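Local coordinates for trichothecene 3-O-acetyltransferase TRI101 (Fusarium sporotrichioides, PDB 2ZBA), which transfers an acetyl group from acetyl-coenzyme A to the 3-hydroxyl of trichothecenes, in the biosynthesis of mycotoxins such as T-2 toxin, at residues Asp141-Gln149 and Thr160-Met168. Residues are numbered along the deposited sequence; the frame is centred on the assembly and turned at random.
Sequences DPKPVLLLQ and TVNGQHGAM. With ZBA (12,13-Epoxytrichothec-9-ene-3,4,8,15-tetrol-4,15-diacetate-8-isovalerate), chain F.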
loop_
_atom_site.group_PDB
_atom_site.type_symbol
_atom_site.label_atom_id
_atom_site.label_comp_id
_atom_site.label_asym_id
_atom_site.label_seq_id
_atom_site.Cartn_x
_atom_site.Cartn_y
_atom_site.Cartn_z
ATOM N N ASP A 141 -7.655 -23.038 -5.717
ATOM C CA ASP A 141 -7.067 -22.801 -4.401
ATOM C C ASP A 141 -7.725 -21.585 -3.757
ATOM O O ASP A 141 -7.981 -20.593 -4.445
ATOM C CB ASP A 141 -5.565 -22.558 -4.539
ATOM C CG ASP A 141 -4.802 -23.825 -4.839
ATOM O OD1 ASP A 141 -5.218 -24.902 -4.357
ATOM O OD2 ASP A 141 -3.780 -23.750 -5.549
ATOM N N PRO A 142 -8.028 -21.664 -2.443
ATOM C CA PRO A 142 -8.681 -20.547 -1.757
ATOM C C PRO A 142 -7.892 -19.239 -1.843
ATOM O O PRO A 142 -6.645 -19.236 -1.834
ATOM C CB PRO A 142 -8.786 -21.029 -0.306
ATOM C CG PRO A 142 -8.738 -22.513 -0.397
ATOM C CD PRO A 142 -7.812 -22.808 -1.539
ATOM N N LYS A 143 -8.636 -18.147 -1.955
ATOM C CA LYS A 143 -8.080 -16.808 -2.002
ATOM C C LYS A 143 -8.846 -15.934 -0.996
ATOM O O LYS A 143 -9.712 -15.147 -1.381
ATOM C CB LYS A 143 -8.205 -16.277 -3.430
ATOM C CG LYS A 143 -7.437 -15.021 -3.739
ATOM C CD LYS A 143 -7.715 -14.563 -5.179
ATOM C CE LYS A 143 -6.808 -15.251 -6.195
ATOM N NZ LYS A 143 -7.083 -14.728 -7.581
ATOM N N PRO A 144 -8.541 -16.088 0.309
ATOM C CA PRO A 144 -9.296 -15.353 1.325
ATOM C C PRO A 144 -9.137 -13.843 1.170
ATOM O O PRO A 144 -8.119 -13.369 0.674
ATOM C CB PRO A 144 -8.678 -15.828 2.647
ATOM C CG PRO A 144 -7.946 -17.104 2.310
ATOM C CD PRO A 144 -7.482 -16.928 0.902
ATOM N N VAL A 145 -10.163 -13.115 1.575
ATOM C CA VAL A 145 -10.204 -11.648 1.544
ATOM C C VAL A 145 -9.195 -11.071 2.568
ATOM O O VAL A 145 -8.460 -10.114 2.282
ATOM C CB VAL A 145 -11.662 -11.174 1.806
ATOM C CG1 VAL A 145 -11.757 -9.675 2.153
ATOM C CG2 VAL A 145 -12.544 -11.506 0.617
ATOM N N LEU A 146 -9.142 -11.703 3.741
ATOM C CA LEU A 146 -8.338 -11.215 4.853
ATOM C C LEU A 146 -7.749 -12.406 5.605
ATOM O O LEU A 146 -8.452 -13.375 5.889
ATOM C CB LEU A 146 -9.219 -10.348 5.769
ATOM C CG LEU A 146 -8.580 -9.354 6.755
ATOM C CD1 LEU A 146 -7.979 -8.133 6.050
ATOM C CD2 LEU A 146 -9.619 -8.889 7.797
ATOM N N LEU A 147 -6.451 -12.354 5.889
ATOM C CA LEU A 147 -5.780 -13.375 6.709
ATOM C C LEU A 147 -4.961 -12.664 7.776
ATOM O O LEU A 147 -4.446 -11.566 7.548
ATOM C CB LEU A 147 -4.835 -14.263 5.875
ATOM C CG LEU A 147 -5.276 -15.234 4.769
ATOM C CD1 LEU A 147 -5.305 -14.535 3.423
ATOM C CD2 LEU A 147 -4.272 -16.379 4.696
ATOM N N LEU A 148 -4.812 -13.299 8.932
ATOM C CA LEU A 148 -4.025 -12.707 10.011
ATOM C C LEU A 148 -2.983 -13.696 10.499
ATOM O O LEU A 148 -3.229 -14.904 10.553
ATOM C CB LEU A 148 -4.932 -12.252 11.170
ATOM C CG LEU A 148 -5.896 -11.083 10.902
ATOM C CD1 LEU A 148 -7.228 -11.566 10.328
ATOM C CD2 LEU A 148 -6.150 -10.240 12.136
ATOM N N GLN A 149 -1.799 -13.185 10.812
ATOM C CA GLN A 149 -0.834 -13.976 11.544
ATOM C C GLN A 149 -0.416 -13.276 12.817
ATOM O O GLN A 149 0.011 -12.125 12.789
ATOM C CB GLN A 149 0.386 -14.272 10.689
ATOM C CG GLN A 149 1.360 -15.185 11.360
ATOM C CD GLN A 149 2.025 -16.061 10.366
ATOM O OE1 GLN A 149 1.350 -16.621 9.489
ATOM N NE2 GLN A 149 3.342 -16.181 10.455
ATOM N N THR A 160 0.504 -9.564 11.824
ATOM C CA THR A 160 0.568 -9.285 10.394
ATOM C C THR A 160 -0.808 -9.471 9.788
ATOM O O THR A 160 -1.461 -10.482 10.049
ATOM C CB THR A 160 1.554 -10.207 9.711
ATOM O OG1 THR A 160 2.849 -10.022 10.296
ATOM C CG2 THR A 160 1.616 -9.904 8.217
ATOM N N VAL A 161 -1.266 -8.482 9.017
ATOM C CA VAL A 161 -2.575 -8.565 8.356
ATOM C C VAL A 161 -2.449 -8.539 6.830
ATOM O O VAL A 161 -1.811 -7.626 6.266
ATOM C CB VAL A 161 -3.542 -7.471 8.831
ATOM C CG1 VAL A 161 -4.937 -7.698 8.239
ATOM C CG2 VAL A 161 -3.605 -7.437 10.362
ATOM N N ASN A 162 -3.062 -9.542 6.183
ATOM C CA ASN A 162 -3.053 -9.710 4.711
ATOM C C ASN A 162 -4.406 -9.395 4.102
ATOM O O ASN A 162 -5.423 -9.842 4.613
ATOM C CB ASN A 162 -2.693 -11.159 4.319
ATOM C CG ASN A 162 -1.209 -11.394 4.218
ATOM O OD1 ASN A 162 -0.439 -11.067 5.134
ATOM N ND2 ASN A 162 -0.786 -11.965 3.094
ATOM N N GLY A 163 -4.419 -8.626 3.015
ATOM C CA GLY A 163 -5.667 -8.293 2.322
ATOM C C GLY A 163 -5.507 -8.527 0.823
ATOM O O GLY A 163 -4.559 -8.050 0.233
ATOM N N GLN A 164 -6.424 -9.288 0.219
ATOM C CA GLN A 164 -6.433 -9.536 -1.229
ATOM C C GLN A 164 -6.630 -8.202 -1.964
ATOM O O GLN A 164 -7.606 -7.488 -1.728
ATOM C CB GLN A 164 -7.538 -10.546 -1.584
ATOM C CG GLN A 164 -7.217 -11.440 -2.783
ATOM C CD GLN A 164 -6.883 -10.639 -4.017
ATOM O OE1 GLN A 164 -5.772 -10.744 -4.558
ATOM N NE2 GLN A 164 -7.829 -9.789 -4.448
ATOM N N HIS A 165 -5.699 -7.855 -2.841
ATOM C CA HIS A 165 -5.680 -6.500 -3.380
ATOM C C HIS A 165 -6.868 -6.083 -4.281
ATOM O O HIS A 165 -7.160 -4.894 -4.395
ATOM C CB HIS A 165 -4.338 -6.172 -4.038
ATOM C CG HIS A 165 -4.042 -4.701 -4.062
ATOM N ND1 HIS A 165 -2.765 -4.190 -3.989
ATOM C CD2 HIS A 165 -4.870 -3.634 -4.144
ATOM C CE1 HIS A 165 -2.821 -2.870 -4.023
ATOM N NE2 HIS A 165 -4.088 -2.507 -4.119
ATOM N N GLY A 166 -7.558 -7.031 -4.907
ATOM C CA GLY A 166 -8.739 -6.685 -5.719
ATOM C C GLY A 166 -9.930 -6.337 -4.849
ATOM O O GLY A 166 -10.824 -5.574 -5.248
ATOM N N ALA A 167 -9.916 -6.916 -3.652
ATOM C CA ALA A 167 -10.914 -6.713 -2.613
ATOM C C ALA A 167 -10.670 -5.448 -1.798
ATOM O O ALA A 167 -11.600 -4.886 -1.257
ATOM C CB ALA A 167 -10.975 -7.948 -1.670
HETATM N N MSE A 168 -9.427 -5.005 -1.690
HETATM C CA MSE A 168 -9.137 -3.819 -0.883
HETATM C C MSE A 168 -7.827 -3.180 -1.267
HETATM O O MSE A 168 -6.870 -3.882 -1.576
HETATM C CB MSE A 168 -9.128 -4.170 0.630
HETATM C CG MSE A 168 -8.097 -5.220 1.057
HETATM SE SE MSE A 168 -8.447 -5.814 2.894
HETATM C CE MSE A 168 -9.756 -7.080 2.445
HETATM O O18 ZBA F . 4.486 -3.427 -9.382
HETATM C C44 ZBA F . 3.629 -4.274 -9.352
HETATM C C45 ZBA F . 3.155 -5.098 -10.494
HETATM C C46 ZBA F . 2.854 -6.511 -10.186
HETATM C C48 ZBA F . 3.843 -7.456 -9.724
HETATM C C47 ZBA F . 1.510 -7.129 -10.335
HETATM O O17 ZBA F . 3.010 -4.541 -8.202
HETATM C C31 ZBA F . 3.134 -3.658 -7.045
HETATM C C30 ZBA F . 2.440 -2.330 -7.298
HETATM C C32 ZBA F . 2.647 -4.453 -5.874
HETATM C C39 ZBA F . 3.405 -5.720 -5.620
HETATM C C33 ZBA F . 1.646 -4.029 -5.133
HETATM C C34 ZBA F . 0.956 -2.726 -5.340
HETATM O O10 ZBA F . 1.616 -1.723 -4.479
HETATM C C29 ZBA F . 0.955 -2.175 -6.814
HETATM C C38 ZBA F . 0.022 -3.056 -7.673
HETATM O O12 ZBA F . 0.415 -2.979 -9.065
HETATM C C40 ZBA F . -0.505 -3.312 -9.968
HETATM C C41 ZBA F . 0.052 -3.271 -11.353
HETATM O O13 ZBA F . -1.595 -3.597 -9.734
HETATM C C28 ZBA F . 0.457 -0.641 -6.830
HETATM C C37 ZBA F . 0.329 -0.110 -8.284
HETATM C C35 ZBA F . 1.435 0.165 -5.956
HETATM C C25 ZBA F . 1.181 -0.354 -4.599
HETATM C C36 ZBA F . 2.613 0.885 -6.369
HETATM O O11 ZBA F . 1.418 1.594 -6.006
HETATM C C27 ZBA F . -0.858 -0.443 -5.948
HETATM C C26 ZBA F . -0.308 -0.085 -4.576
HETATM O O16 ZBA F . -0.920 -0.757 -3.505
HETATM O O14 ZBA F . -1.790 0.599 -6.370
#
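L147 and Q149 pair with N162 and T160 across an antiparallel beta hairpin, strands 146-153 and 156-164, set between strands 92-97 and 29-37 in a mixed sheet of this BAHD acyltransferase. The second strand runs straight into the HXXXD motif, which opens at H165. L147 and N162 bond to each other in both directions, as do Q149 and T160; the straightest bond runs from T160 N to Q149 O, 2.8 Å and 175° at the hydrogen. At the open end, where 141-145 is not yet strand, Q164 N still reaches V145 O at 3.0 Å, tilted from the carbonyl plane. That same oxygen takes a CA-H contact from G163.

On one face, L146, L148 and V161 pack under helix 170-184. L146 CD1 lies 3.8 Å from V161 CG1, while L148 CD2 and V161 CG2 lie alongside each other. On the reverse face, N162 packs its CB against that of L147 and sends ND2 to R128 O. K143, with CG anti to the backbone N (chi1 -168°), lays that CG against Q164 CG at 3.7 Å before NZ bonds to L26 O.

Past the strand the chain turns, and selenomethionine M168 folds back over the hairpin, its SE 3.9 Å from L146 CD1. The turn places H165 in contact with both T-2 and coenzyme A, a position consistent with the general base of this family. T-2 meets the imidazole at its edge: H165 CE1 sits 2.9 Å from O16, the 3-hydroxyl oxygen.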